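Uncharacterized protein (Escherichia coli O157:H7, PDB 5KOL) is a CinA (PncC) family member of unknown function that probably lacks the nicotinamide-nucleotide amidohydrolase activity known from active relatives. Local coordinates at residues K93-M98 / A113-G118; A129-F134 / T144-F149; T38-T43 / G64-T69. All coordinates share one frame; numbering follows the deposited sequence.

Overall arrangement
From the N terminus, interaction 3 comes first: strand 36-40 leads through helix 46-52 into strand 61-67, and the two strands lie parallel. Interaction 1 then lays helix 92-106 on the strand that follows it, 110-116. Interaction 2 closes the hairpin of strands 131-138 and 141-148. The three loops run in series; none encloses or crosses another. One mixed sheet joins them, strand by strand. Strand 110-116 bonds to strand 36-40 on one side, Ile-114 pairing with Ala-39 and Ser-41, and to strand 131-138 on the other, Thr-115 pairing with Trp-133. Interactions 2 and 3 do not touch; their centres are about 15 Å apart.

Interaction 1. Residues K93-M98 / A113-G118; sequences KVAAEM and AITGYG
Ala-95 is the first residue of the helix to meet the strand, and it does so with both its methyl and its carbonyl. Its CB lies 3.9 Å from CG2 of Thr-115, while its O sits 3.3 Å from CB of Ala-113, so the strand's small methyl fits close against the helix backbone. Beyond the strand, the same Ala-95 methyl touches Trp-133 and Ala-135 of the neighbouring strand 131-138.

One turn on, Met-98 reaches over the strand. At its base, CB packs on CB of Ala-113 at 3.8 Å. CG stands anti to the carbonyl carbon (chi1 -67°) and the chain then bends at its last torsion (chi3 65°), which carries the thioether along the strand toward its C-terminal end. There SD comes to 4.0 Å from CB of Thr-115, and the terminal CE ends 3.7 Å from the backbone O of Ile-114, near Thr-67 of another strand.

Thr-115 divides its two branches. CG2 occupies the crowded position between backbone N and carbonyl carbon and takes the apolar contact with Ala-95, whereas OG1 is hydrogen-bonded to the carbonyl O of Ala-89. Ile-114, between the two inward-facing residues, sends its side chain through to the opposite face, onto Val-132 and Phe-134.

The segment axes pass 7.4 Å apart and run nearly antiparallel, at 150°. A helix is thus followed by a strand that runs back beneath it, with Ala-95 and Ala-113 allowing the close approach and Met-98 lying along the strand: one side of an alpha/beta/alpha sandwich, whose other face carries helix 153-171.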
ATOM      1  N   LYS A  93     -21.385  -0.663  -2.427  1.00 26.24           N
ATOM      2  CA  LYS A  93     -21.325   0.793  -2.448  1.00 28.81           C
ATOM      3  C   LYS A  93     -19.955   1.302  -2.019  1.00 21.99           C
ATOM      4  O   LYS A  93     -19.384   2.189  -2.666  1.00 25.16           O
ATOM      5  CB  LYS A  93     -22.435   1.366  -1.558  1.00 34.46           C
ATOM      6  CG  LYS A  93     -22.419   2.881  -1.400  1.00 33.68           C
ATOM      7  CD  LYS A  93     -22.692   3.622  -2.696  1.00 36.76           C
ATOM      8  CE  LYS A  93     -22.996   5.099  -2.424  1.00 43.10           C
ATOM      9  NZ  LYS A  93     -23.189   5.916  -3.661  1.00 43.68           N
ATOM     10  N   VAL A  94     -19.392   0.746  -0.941  1.00 22.50           N
ATOM     11  CA  VAL A  94     -18.122   1.263  -0.440  1.00 28.11           C
ATOM     12  C   VAL A  94     -16.988   0.948  -1.422  1.00 28.68           C
ATOM     13  O   VAL A  94     -16.100   1.779  -1.679  1.00 23.57           O
ATOM     14  CB  VAL A  94     -17.855   0.700   0.970  1.00 24.52           C
ATOM     15  CG1 VAL A  94     -16.420   0.982   1.408  1.00 27.00           C
ATOM     16  CG2 VAL A  94     -18.857   1.306   1.966  1.00 28.65           C
ATOM     17  N   ALA A  95     -17.014  -0.239  -2.011  1.00 27.11           N
ATOM     18  CA  ALA A  95     -16.017  -0.570  -3.028  1.00 21.75           C
ATOM     19  C   ALA A  95     -16.039   0.455  -4.164  1.00 23.17           C
ATOM     20  O   ALA A  95     -14.994   0.974  -4.576  1.00 22.52           O
ATOM     21  CB  ALA A  95     -16.290  -1.988  -3.560  1.00 21.18           C
ATOM     22  N   ALA A  96     -17.238   0.764  -4.678  1.00 25.68           N
ATOM     23  CA  ALA A  96     -17.365   1.757  -5.739  1.00 28.82           C
ATOM     24  C   ALA A  96     -16.788   3.105  -5.311  1.00 26.20           C
ATOM     25  O   ALA A  96     -16.011   3.726  -6.052  1.00 24.92           O
ATOM     26  CB  ALA A  96     -18.835   1.890  -6.159  1.00 30.91           C
ATOM     27  N   GLU A  97     -17.146   3.576  -4.111  1.00 23.39           N
ATOM     28  CA  GLU A  97     -16.577   4.838  -3.625  1.00 27.66           C
ATOM     29  C   GLU A  97     -15.067   4.766  -3.456  1.00 29.76           C
ATOM     30  O   GLU A  97     -14.378   5.778  -3.654  1.00 24.15           O
ATOM     31  CB  GLU A  97     -17.211   5.267  -2.303  1.00 27.86           C
ATOM     32  CG  GLU A  97     -18.683   5.538  -2.396  1.00 31.58           C
ATOM     33  CD  GLU A  97     -19.239   5.955  -1.063  1.00 33.84           C
ATOM     34  OE1 GLU A  97     -19.670   5.037  -0.347  1.00 41.91           O
ATOM     35  OE2 GLU A  97     -19.260   7.164  -0.752  1.00 37.57           O
ATOM     36  N   MET A  98     -14.526   3.614  -3.036  1.00 28.37           N
ATOM     37  CA  MET A  98     -13.071   3.563  -2.930  1.00 26.04           C
ATOM     38  C   MET A  98     -12.428   3.715  -4.298  1.00 29.43           C
ATOM     39  O   MET A  98     -11.383   4.358  -4.427  1.00 27.41           O
ATOM     40  CB  MET A  98     -12.558   2.280  -2.267  1.00 24.80           C
ATOM     41  CG  MET A  98     -12.894   2.121  -0.795  1.00 20.33           C
ATOM     42  SD  MET A  98     -12.686   0.421  -0.160  1.00 27.97           S
ATOM     43  CE  MET A  98     -10.885   0.235  -0.348  1.00 23.07           C
ATOM     44  N   ALA A 113     -10.518  -1.323  -6.740  1.00 21.15           N
ATOM     45  CA  ALA A 113     -10.787  -1.292  -5.306  1.00 28.42           C
ATOM     46  C   ALA A 113     -11.085  -2.697  -4.778  1.00 27.31           C
ATOM     47  O   ALA A 113     -11.737  -3.499  -5.453  1.00 24.50           O
ATOM     48  CB  ALA A 113     -11.949  -0.330  -4.998  1.00 26.68           C
ATOM     49  N   ILE A 114     -10.580  -3.011  -3.584  1.00 19.71           N
ATOM     50  CA  ILE A 114     -10.807  -4.315  -2.951  1.00 21.56           C
ATOM     51  C   ILE A 114     -11.194  -4.095  -1.499  1.00 23.79           C
ATOM     52  O   ILE A 114     -10.448  -3.462  -0.744  1.00 23.75           O
ATOM     53  CB  ILE A 114      -9.579  -5.245  -3.001  1.00 22.14           C
ATOM     54  CG1 ILE A 114      -9.042  -5.424  -4.413  1.00 23.72           C
ATOM     55  CG2 ILE A 114      -9.939  -6.632  -2.405  1.00 21.72           C
ATOM     56  CD1 ILE A 114      -7.811  -6.375  -4.491  1.00 21.23           C
ATOM     57  N   THR A 115     -12.336  -4.644  -1.093  1.00 21.53           N
ATOM     58  CA  THR A 115     -12.709  -4.637   0.319  1.00 24.85           C
ATOM     59  C   THR A 115     -13.437  -5.941   0.612  1.00 29.11           C
ATOM     60  O   THR A 115     -14.368  -6.301  -0.115  1.00 30.14           O
ATOM     61  CB  THR A 115     -13.585  -3.416   0.677  1.00 30.71           C
ATOM     62  OG1 THR A 115     -13.986  -3.483   2.060  1.00 24.07           O
ATOM     63  CG2 THR A 115     -14.825  -3.303  -0.241  1.00 24.09           C
ATOM     64  N   GLY A 116     -13.001  -6.662   1.649  1.00 27.39           N
ATOM     65  CA  GLY A 116     -13.581  -7.966   1.932  1.00 23.97           C
ATOM     66  C   GLY A 116     -13.249  -8.491   3.316  1.00 29.82           C
ATOM     67  O   GLY A 116     -12.617  -7.815   4.133  1.00 31.66           O
ATOM     68  N   TYR A 117     -13.707  -9.733   3.567  1.00 28.25           N
ATOM     69  CA  TYR A 117     -13.408 -10.498   4.777  1.00 33.90           C
ATOM     70  C   TYR A 117     -12.461 -11.645   4.419  1.00 37.08           C
ATOM     71  O   TYR A 117     -12.886 -12.673   3.889  1.00 34.96           O
ATOM     72  CB  TYR A 117     -14.685 -11.039   5.405  1.00 34.91           C
ATOM     73  CG  TYR A 117     -15.623  -9.961   5.900  1.00 38.88           C
ATOM     74  CD1 TYR A 117     -15.328  -9.221   7.045  1.00 40.79           C
ATOM     75  CD2 TYR A 117     -16.818  -9.696   5.236  1.00 42.77           C
ATOM     76  CE1 TYR A 117     -16.198  -8.240   7.506  1.00 41.88           C
ATOM     77  CE2 TYR A 117     -17.691  -8.714   5.693  1.00 44.27           C
ATOM     78  CZ  TYR A 117     -17.372  -7.988   6.818  1.00 42.73           C
ATOM     79  OH  TYR A 117     -18.245  -7.017   7.261  1.00 49.29           O
ATOM     80  N   GLY A 118     -11.177 -11.472   4.728  1.00 35.70           N
ATOM     81  CA  GLY A 118     -10.220 -12.544   4.492  1.00 38.65           C
ATOM     82  C   GLY A 118     -10.535 -13.795   5.285  1.00 41.66           C
ATOM     83  O   GLY A 118     -10.288 -14.911   4.821  1.00 34.58           O
TER

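Interaction 2. Residues A129-F134 / T144-F149; sequences AGTVWF and TAVMHF
Val-132 and Met-147 form a hydrogen-bonded antiparallel pair: N of Val-132 donates to O of Met-147 (2.9 Å), and N of Met-147 returns the bond to O of Val-132 (3.0 Å). Phe-134 and Ala-145 repeat the pattern, with Phe-134 N 2.8 Å from Ala-145 O and the return bond from Ala-145 N to Phe-134 O at 3.1 Å. Just before the first strand, Phe-149 N bonds to O of Gly-130 at 2.8 Å.

The one polar side-chain bond runs from ND1 of His-148 to OG1 of Thr-131, 3.1 Å long and tilted 15° from the imidazole plane. The two side chains lie side by side, and OG1 is also bonded to the carbonyl O of Pro-128. A water held by O of Ala-129 joins the imidazole at its edge.

All of this belongs to the beta hairpin 131-138/141-148, whose second strand is an outermost strand of the chain's sheet; the first pairs with strand 110-116.

Among apolar contacts, a CH-pi interaction stands out. CB of Val-146 sits 3.4 Å from the centroid of the six-membered ring of Trp-133, only 5° off its normal. With CG1 set between backbone N and carbonyl carbon (chi1 56°), the valine lays CG1 over CZ2 and CH2 and directs CG2 toward CE2.

On the other face the phenylalanine rings meet edge to edge, CZ of Phe-134 lying 3.8 Å from CE2 of Phe-149. CG of Met-147 packs on CE1 of Phe-134, CG2 of Val-132 lies at the edge of the Phe-149 ring, and helix 153-171 covers this cluster.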
ATOM      1  N   ALA A 129     -17.331 -15.139   5.931  1.00 46.96           N
ATOM      2  CA  ALA A 129     -15.911 -15.014   5.640  1.00 49.08           C
ATOM      3  C   ALA A 129     -15.637 -15.486   4.216  1.00 37.35           C
ATOM      4  O   ALA A 129     -16.292 -16.405   3.713  1.00 38.77           O
ATOM      5  CB  ALA A 129     -15.092 -15.822   6.646  1.00 42.98           C
ATOM      6  N   GLY A 130     -14.678 -14.836   3.552  1.00 36.59           N
ATOM      7  CA  GLY A 130     -14.367 -15.144   2.164  1.00 32.43           C
ATOM      8  C   GLY A 130     -15.101 -14.294   1.141  1.00 34.37           C
ATOM      9  O   GLY A 130     -14.782 -14.376  -0.048  1.00 32.44           O
ATOM     10  N   THR A 131     -16.075 -13.487   1.568  1.00 30.92           N
ATOM     11  CA  THR A 131     -16.762 -12.541   0.696  1.00 30.08           C
ATOM     12  C   THR A 131     -15.883 -11.322   0.440  1.00 35.80           C
ATOM     13  O   THR A 131     -15.470 -10.643   1.388  1.00 32.70           O
ATOM     14  CB  THR A 131     -18.059 -12.072   1.354  1.00 36.56           C
ATOM     15  OG1 THR A 131     -18.823 -13.202   1.773  1.00 37.79           O
ATOM     16  CG2 THR A 131     -18.873 -11.213   0.375  1.00 36.52           C
ATOM     17  N   VAL A 132     -15.642 -11.003  -0.830  1.00 27.71           N
ATOM     18  CA  VAL A 132     -14.851  -9.833  -1.201  1.00 28.63           C
ATOM     19  C   VAL A 132     -15.588  -9.058  -2.291  1.00 28.51           C
ATOM     20  O   VAL A 132     -15.959  -9.624  -3.328  1.00 30.56           O
ATOM     21  CB  VAL A 132     -13.432 -10.215  -1.676  1.00 28.99           C
ATOM     22  CG1 VAL A 132     -12.618  -8.945  -1.933  1.00 29.91           C
ATOM     23  CG2 VAL A 132     -12.737 -11.082  -0.642  1.00 28.16           C
ATOM     24  N   TRP A 133     -15.794  -7.763  -2.054  1.00 22.80           N
ATOM     25  CA  TRP A 133     -16.356  -6.868  -3.060  1.00 24.00           C
ATOM     26  C   TRP A 133     -15.253  -6.152  -3.827  1.00 25.72           C
ATOM     27  O   TRP A 133     -14.254  -5.734  -3.247  1.00 26.35           O
ATOM     28  CB  TRP A 133     -17.266  -5.844  -2.405  1.00 24.93           C
ATOM     29  CG  TRP A 133     -18.668  -6.325  -2.257  1.00 28.84           C
ATOM     30  CD1 TRP A 133     -19.247  -6.829  -1.132  1.00 28.74           C
ATOM     31  CD2 TRP A 133     -19.672  -6.365  -3.284  1.00 31.49           C
ATOM     32  NE1 TRP A 133     -20.558  -7.167  -1.386  1.00 29.26           N
ATOM     33  CE2 TRP A 133     -20.842  -6.895  -2.701  1.00 26.25           C
ATOM     34  CE3 TRP A 133     -19.692  -6.004  -4.639  1.00 28.02           C
ATOM     35  CZ2 TRP A 133     -22.035  -7.075  -3.430  1.00 37.20           C
ATOM     36  CZ3 TRP A 133     -20.883  -6.178  -5.364  1.00 31.60           C
ATOM     37  CH2 TRP A 133     -22.033  -6.712  -4.755  1.00 30.42           C
ATOM     38  N   PHE A 134     -15.451  -5.989  -5.128  1.00 22.16           N
ATOM     39  CA  PHE A 134     -14.461  -5.352  -5.982  1.00 22.79           C
ATOM     40  C   PHE A 134     -15.117  -4.220  -6.749  1.00 25.56           C
ATOM     41  O   PHE A 134     -16.304  -4.287  -7.057  1.00 24.76           O
ATOM     42  CB  PHE A 134     -13.869  -6.344  -6.986  1.00 24.22           C
ATOM     43  CG  PHE A 134     -13.196  -7.541  -6.362  1.00 24.33           C
ATOM     44  CD1 PHE A 134     -13.936  -8.640  -5.963  1.00 26.66           C
ATOM     45  CD2 PHE A 134     -11.820  -7.585  -6.243  1.00 24.13           C
ATOM     46  CE1 PHE A 134     -13.315  -9.760  -5.401  1.00 21.81           C
ATOM     47  CE2 PHE A 134     -11.176  -8.701  -5.691  1.00 24.06           C
ATOM     48  CZ  PHE A 134     -11.928  -9.788  -5.271  1.00 21.99           C
ATOM     49  N   THR A 144     -18.644  -3.134 -10.564  1.00 26.59           N
ATOM     50  CA  THR A 144     -18.474  -3.869  -9.313  1.00 31.24           C
ATOM     51  C   THR A 144     -18.710  -5.355  -9.567  1.00 33.45           C
ATOM     52  O   THR A 144     -19.376  -5.747 -10.530  1.00 35.98           O
ATOM     53  CB  THR A 144     -19.437  -3.389  -8.204  1.00 32.73           C
ATOM     54  OG1 THR A 144     -20.785  -3.670  -8.599  1.00 30.60           O
ATOM     55  CG2 THR A 144     -19.328  -1.865  -7.979  1.00 30.84           C
ATOM     56  N   ALA A 145     -18.150  -6.178  -8.682  1.00 30.25           N
ATOM     57  CA  ALA A 145     -18.397  -7.614  -8.652  1.00 36.42           C
ATOM     58  C   ALA A 145     -18.163  -8.108  -7.228  1.00 33.19           C
ATOM     59  O   ALA A 145     -17.322  -7.574  -6.514  1.00 30.83           O
ATOM     60  CB  ALA A 145     -17.487  -8.366  -9.637  1.00 29.32           C
ATOM     61  N   VAL A 146     -18.910  -9.127  -6.822  1.00 27.96           N
ATOM     62  CA  VAL A 146     -18.667  -9.785  -5.544  1.00 30.24           C
ATOM     63  C   VAL A 146     -18.226 -11.223  -5.800  1.00 35.15           C
ATOM     64  O   VAL A 146     -18.630 -11.852  -6.786  1.00 30.36           O
ATOM     65  CB  VAL A 146     -19.909  -9.734  -4.627  1.00 32.79           C
ATOM     66  CG1 VAL A 146     -21.129 -10.343  -5.324  1.00 33.88           C
ATOM     67  CG2 VAL A 146     -19.633 -10.429  -3.284  1.00 29.83           C
ATOM     68  N   MET A 147     -17.367 -11.730  -4.907  1.00 31.72           N
ATOM     69  CA  MET A 147     -16.853 -13.095  -4.964  1.00 35.67           C
ATOM     70  C   MET A 147     -16.890 -13.730  -3.580  1.00 37.63           C
ATOM     71  O   MET A 147     -16.789 -13.040  -2.562  1.00 35.24           O
ATOM     72  CB  MET A 147     -15.416 -13.119  -5.494  1.00 30.20           C
ATOM     73  CG  MET A 147     -15.277 -12.646  -6.933  1.00 31.71           C
ATOM     74  SD  MET A 147     -16.033 -13.830  -8.062  1.00 34.08           S
ATOM     75  CE  MET A 147     -14.921 -15.233  -7.923  1.00 33.86           C
ATOM     76  N   HIS A 148     -17.009 -15.059  -3.548  1.00 29.71           N
ATOM     77  CA  HIS A 148     -16.972 -15.830  -2.305  1.00 31.94           C
ATOM     78  C   HIS A 148     -15.855 -16.857  -2.426  1.00 39.28           C
ATOM     79  O   HIS A 148     -16.036 -17.902  -3.057  1.00 38.60           O
ATOM     80  CB  HIS A 148     -18.315 -16.493  -2.039  1.00 36.35           C
ATOM     81  CG  HIS A 148     -19.443 -15.515  -1.940  1.00 40.12           C
ATOM     82  ND1 HIS A 148     -19.693 -14.780  -0.800  1.00 41.74           N
ATOM     83  CD2 HIS A 148     -20.373 -15.133  -2.845  1.00 37.80           C
ATOM     84  CE1 HIS A 148     -20.740 -13.998  -1.001  1.00 39.23           C
ATOM     85  NE2 HIS A 148     -21.172 -14.191  -2.234  1.00 49.68           N
ATOM     86  N   PHE A 149     -14.699 -16.559  -1.836  1.00 34.34           N
ATOM     87  CA  PHE A 149     -13.523 -17.403  -1.992  1.00 38.10           C
ATOM     88  C   PHE A 149     -13.446 -18.421  -0.862  1.00 37.75           C
ATOM     89  O   PHE A 149     -13.713 -18.094   0.299  1.00 39.95           O
ATOM     90  CB  PHE A 149     -12.245 -16.561  -2.015  1.00 31.61           C
ATOM     91  CG  PHE A 149     -12.154 -15.605  -3.187  1.00 35.06           C
ATOM     92  CD1 PHE A 149     -12.043 -16.086  -4.494  1.00 35.05           C
ATOM     93  CD2 PHE A 149     -12.155 -14.228  -2.978  1.00 37.54           C
ATOM     94  CE1 PHE A 149     -11.947 -15.206  -5.568  1.00 29.75           C
ATOM     95  CE2 PHE A 149     -12.067 -13.341  -4.046  1.00 29.18           C
ATOM     96  CZ  PHE A 149     -11.943 -13.835  -5.342  1.00 29.49           C
TER
HETATM   97  O   HOH W   1     -17.662 -16.300   1.268  1.00 47.69           O

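Interaction 3. Residues T38-T43 / G64-T69; sequences TAESCT and GFVTFT
Ala-39 and Phe-65 pair across two parallel strands of a beta-alpha-beta unit, strand 36-40, helix 46-52 and strand 61-67. In the second subunit another strand pairs antiparallel with Gly-64 to Val-66, so the sheet continues through the dimer interface. Three backbone bonds zip the pair: Phe-65 N to Thr-38 O (2.9 Å), Glu-40 N to Phe-65 O (3.0 Å) and Thr-67 N to Glu-40 O (2.9 Å).

Glu-40 adds a polar cluster to the face it shares with Thr-38 and Val-66. Its first torsion (chi1 49°) folds CG back between N and the carbonyl carbon, where it packs on CG2 of Val-66 at 4.0 Å. OE1 receives the hydroxyl of Thr-43 at 2.6 Å on its anti side as well as N of Leu-47, and OE2 receives N of Ala-48; the carboxylate thus sits at the start of helix 46-52. A water ties OE2 of Glu-40 to O of Phe-65 and to OG1 of Thr-38, which is also hydrogen-bonded to OH of Tyr-61. OG1 of Thr-67, by contrast, is buried with no partner.

Past the strands, Ser-41 O approaches the edge of the Phe-68 ring, 3.3 Å from CD1. NZ of Lys-73 is hydrogen-bonded to both OG of Ser-41 and O of Thr-67, and a second water, 2.7 Å from Ser-41 OG, sits over the centre of one face of the Phe-68 ring.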
ATOM      1  N   THR A  38      -4.841   2.276  -7.224  1.00 21.54           N
ATOM      2  CA  THR A  38      -5.457   1.172  -6.489  1.00 21.54           C
ATOM      3  C   THR A  38      -5.827   1.615  -5.081  1.00 26.06           C
ATOM      4  O   THR A  38      -5.190   2.500  -4.505  1.00 25.98           O
ATOM      5  CB  THR A  38      -4.524  -0.046  -6.390  1.00 24.39           C
ATOM      6  OG1 THR A  38      -3.318   0.331  -5.700  1.00 24.13           O
ATOM      7  CG2 THR A  38      -4.176  -0.541  -7.789  1.00 25.86           C
ATOM      8  N   ALA A  39      -6.860   0.975  -4.536  1.00 24.85           N
ATOM      9  CA  ALA A  39      -7.326   1.198  -3.176  1.00 27.91           C
ATOM     10  C   ALA A  39      -7.642  -0.165  -2.584  1.00 27.07           C
ATOM     11  O   ALA A  39      -8.386  -0.936  -3.191  1.00 24.50           O
ATOM     12  CB  ALA A  39      -8.577   2.107  -3.150  1.00 21.88           C
ATOM     13  N   GLU A  40      -7.091  -0.484  -1.416  1.00 21.78           N
ATOM     14  CA  GLU A  40      -7.368  -1.807  -0.872  1.00 22.36           C
ATOM     15  C   GLU A  40      -7.499  -1.747   0.636  1.00 22.75           C
ATOM     16  O   GLU A  40      -6.989  -0.837   1.291  1.00 24.45           O
ATOM     17  CB  GLU A  40      -6.295  -2.835  -1.276  1.00 27.95           C
ATOM     18  CG  GLU A  40      -4.895  -2.359  -1.049  1.00 30.09           C
ATOM     19  CD  GLU A  40      -3.852  -3.253  -1.697  1.00 25.32           C
ATOM     20  OE1 GLU A  40      -3.930  -4.490  -1.532  1.00 24.81           O
ATOM     21  OE2 GLU A  40      -2.927  -2.698  -2.321  1.00 23.22           O
ATOM     22  N   SER A  41      -8.217  -2.722   1.174  1.00 24.63           N
ATOM     23  CA  SER A  41      -8.351  -2.847   2.616  1.00 25.85           C
ATOM     24  C   SER A  41      -7.777  -4.173   3.129  1.00 26.72           C
ATOM     25  O   SER A  41      -6.638  -4.224   3.625  1.00 24.78           O
ATOM     26  CB  SER A  41      -9.827  -2.705   2.985  1.00 29.38           C
ATOM     27  OG  SER A  41      -9.980  -2.492   4.373  1.00 30.84           O
ATOM     28  N   CYS A  42      -8.567  -5.249   3.026  1.00 24.57           N
ATOM     29  CA  CYS A  42      -8.164  -6.541   3.576  1.00 32.27           C
ATOM     30  C   CYS A  42      -6.882  -7.076   2.934  1.00 34.55           C
ATOM     31  O   CYS A  42      -6.106  -7.765   3.606  1.00 26.90           O
ATOM     32  CB  CYS A  42      -9.291  -7.573   3.421  1.00 28.29           C
ATOM     33  SG  CYS A  42      -9.869  -7.867   1.684  1.00 34.54           S
ATOM     34  N   THR A  43      -6.631  -6.777   1.651  1.00 22.30           N
ATOM     35  CA  THR A  43      -5.414  -7.295   1.015  1.00 25.86           C
ATOM     36  C   THR A  43      -4.154  -6.540   1.438  1.00 28.98           C
ATOM     37  O   THR A  43      -3.042  -6.991   1.125  1.00 23.77           O
ATOM     38  CB  THR A  43      -5.548  -7.281  -0.517  1.00 26.39           C
ATOM     39  OG1 THR A  43      -5.979  -5.989  -0.976  1.00 24.59           O
ATOM     40  CG2 THR A  43      -6.556  -8.329  -0.985  1.00 23.47           C
ATOM     41  N   GLY A  64      -0.824   4.049  -4.781  1.00 26.69           N
ATOM     42  CA  GLY A  64      -1.609   2.996  -4.165  1.00 23.91           C
ATOM     43  C   GLY A  64      -2.031   3.400  -2.772  1.00 29.52           C
ATOM     44  O   GLY A  64      -1.236   3.954  -2.012  1.00 27.36           O
ATOM     45  N   PHE A  65      -3.283   3.112  -2.429  1.00 23.69           N
ATOM     46  CA  PHE A  65      -3.825   3.467  -1.128  1.00 29.20           C
ATOM     47  C   PHE A  65      -4.180   2.197  -0.375  1.00 22.89           C
ATOM     48  O   PHE A  65      -4.759   1.273  -0.956  1.00 23.57           O
ATOM     49  CB  PHE A  65      -5.053   4.369  -1.293  1.00 24.61           C
ATOM     50  CG  PHE A  65      -4.763   5.619  -2.071  1.00 27.74           C
ATOM     51  CD1 PHE A  65      -4.126   6.689  -1.455  1.00 29.10           C
ATOM     52  CD2 PHE A  65      -5.095   5.719  -3.412  1.00 27.21           C
ATOM     53  CE1 PHE A  65      -3.835   7.839  -2.161  1.00 32.09           C
ATOM     54  CE2 PHE A  65      -4.814   6.880  -4.127  1.00 27.43           C
ATOM     55  CZ  PHE A  65      -4.180   7.937  -3.494  1.00 34.53           C
ATOM     56  N   VAL A  66      -3.793   2.143   0.894  1.00 21.11           N
ATOM     57  CA  VAL A  66      -4.229   1.108   1.811  1.00 23.46           C
ATOM     58  C   VAL A  66      -5.039   1.797   2.894  1.00 27.39           C
ATOM     59  O   VAL A  66      -4.523   2.679   3.593  1.00 28.23           O
ATOM     60  CB  VAL A  66      -3.045   0.324   2.402  1.00 23.90           C
ATOM     61  CG1 VAL A  66      -3.538  -0.692   3.386  1.00 28.40           C
ATOM     62  CG2 VAL A  66      -2.252  -0.377   1.269  1.00 25.79           C
ATOM     63  N   THR A  67      -6.305   1.408   3.029  1.00 24.82           N
ATOM     64  CA  THR A  67      -7.229   2.052   3.981  1.00 28.26           C
ATOM     65  C   THR A  67      -7.921   0.924   4.733  1.00 27.58           C
ATOM     66  O   THR A  67      -8.965   0.433   4.290  1.00 23.59           O
ATOM     67  CB  THR A  67      -8.243   2.951   3.263  1.00 26.38           C
ATOM     68  OG1 THR A  67      -8.879   2.201   2.233  1.00 24.92           O
ATOM     69  CG2 THR A  67      -7.540   4.144   2.622  1.00 25.83           C
ATOM     70  N   PHE A  68      -7.338   0.530   5.866  1.00 26.48           N
ATOM     71  CA  PHE A  68      -7.763  -0.658   6.593  1.00 29.03           C
ATOM     72  C   PHE A  68      -8.968  -0.410   7.492  1.00 29.95           C
ATOM     73  O   PHE A  68      -9.650  -1.374   7.856  1.00 28.70           O
ATOM     74  CB  PHE A  68      -6.598  -1.196   7.444  1.00 26.20           C
ATOM     75  CG  PHE A  68      -6.730  -2.651   7.820  1.00 26.46           C
ATOM     76  CD1 PHE A  68      -6.434  -3.653   6.892  1.00 34.97           C
ATOM     77  CD2 PHE A  68      -7.140  -3.022   9.089  1.00 33.01           C
ATOM     78  CE1 PHE A  68      -6.558  -5.001   7.235  1.00 35.73           C
ATOM     79  CE2 PHE A  68      -7.264  -4.361   9.441  1.00 36.70           C
ATOM     80  CZ  PHE A  68      -6.971  -5.355   8.519  1.00 32.16           C
ATOM     81  N   THR A  69      -9.246   0.842   7.866  1.00 27.54           N
ATOM     82  CA  THR A  69     -10.296   1.149   8.828  1.00 31.19           C
ATOM     83  C   THR A  69     -11.376   2.025   8.201  1.00 30.95           C
ATOM     84  O   THR A  69     -11.209   2.584   7.113  1.00 29.77           O
ATOM     85  CB  THR A  69      -9.728   1.855  10.069  1.00 27.75           C
ATOM     86  OG1 THR A  69      -9.204   3.131   9.679  1.00 33.63           O
ATOM     87  CG2 THR A  69      -8.618   1.014  10.721  1.00 31.70           C
TER
HETATM   88  O   HOH W   2      -3.629  -0.112  -3.062  1.00 24.60           O
HETATM   89  O   HOH W   3      -9.951  -4.375   6.340  1.00 45.09           O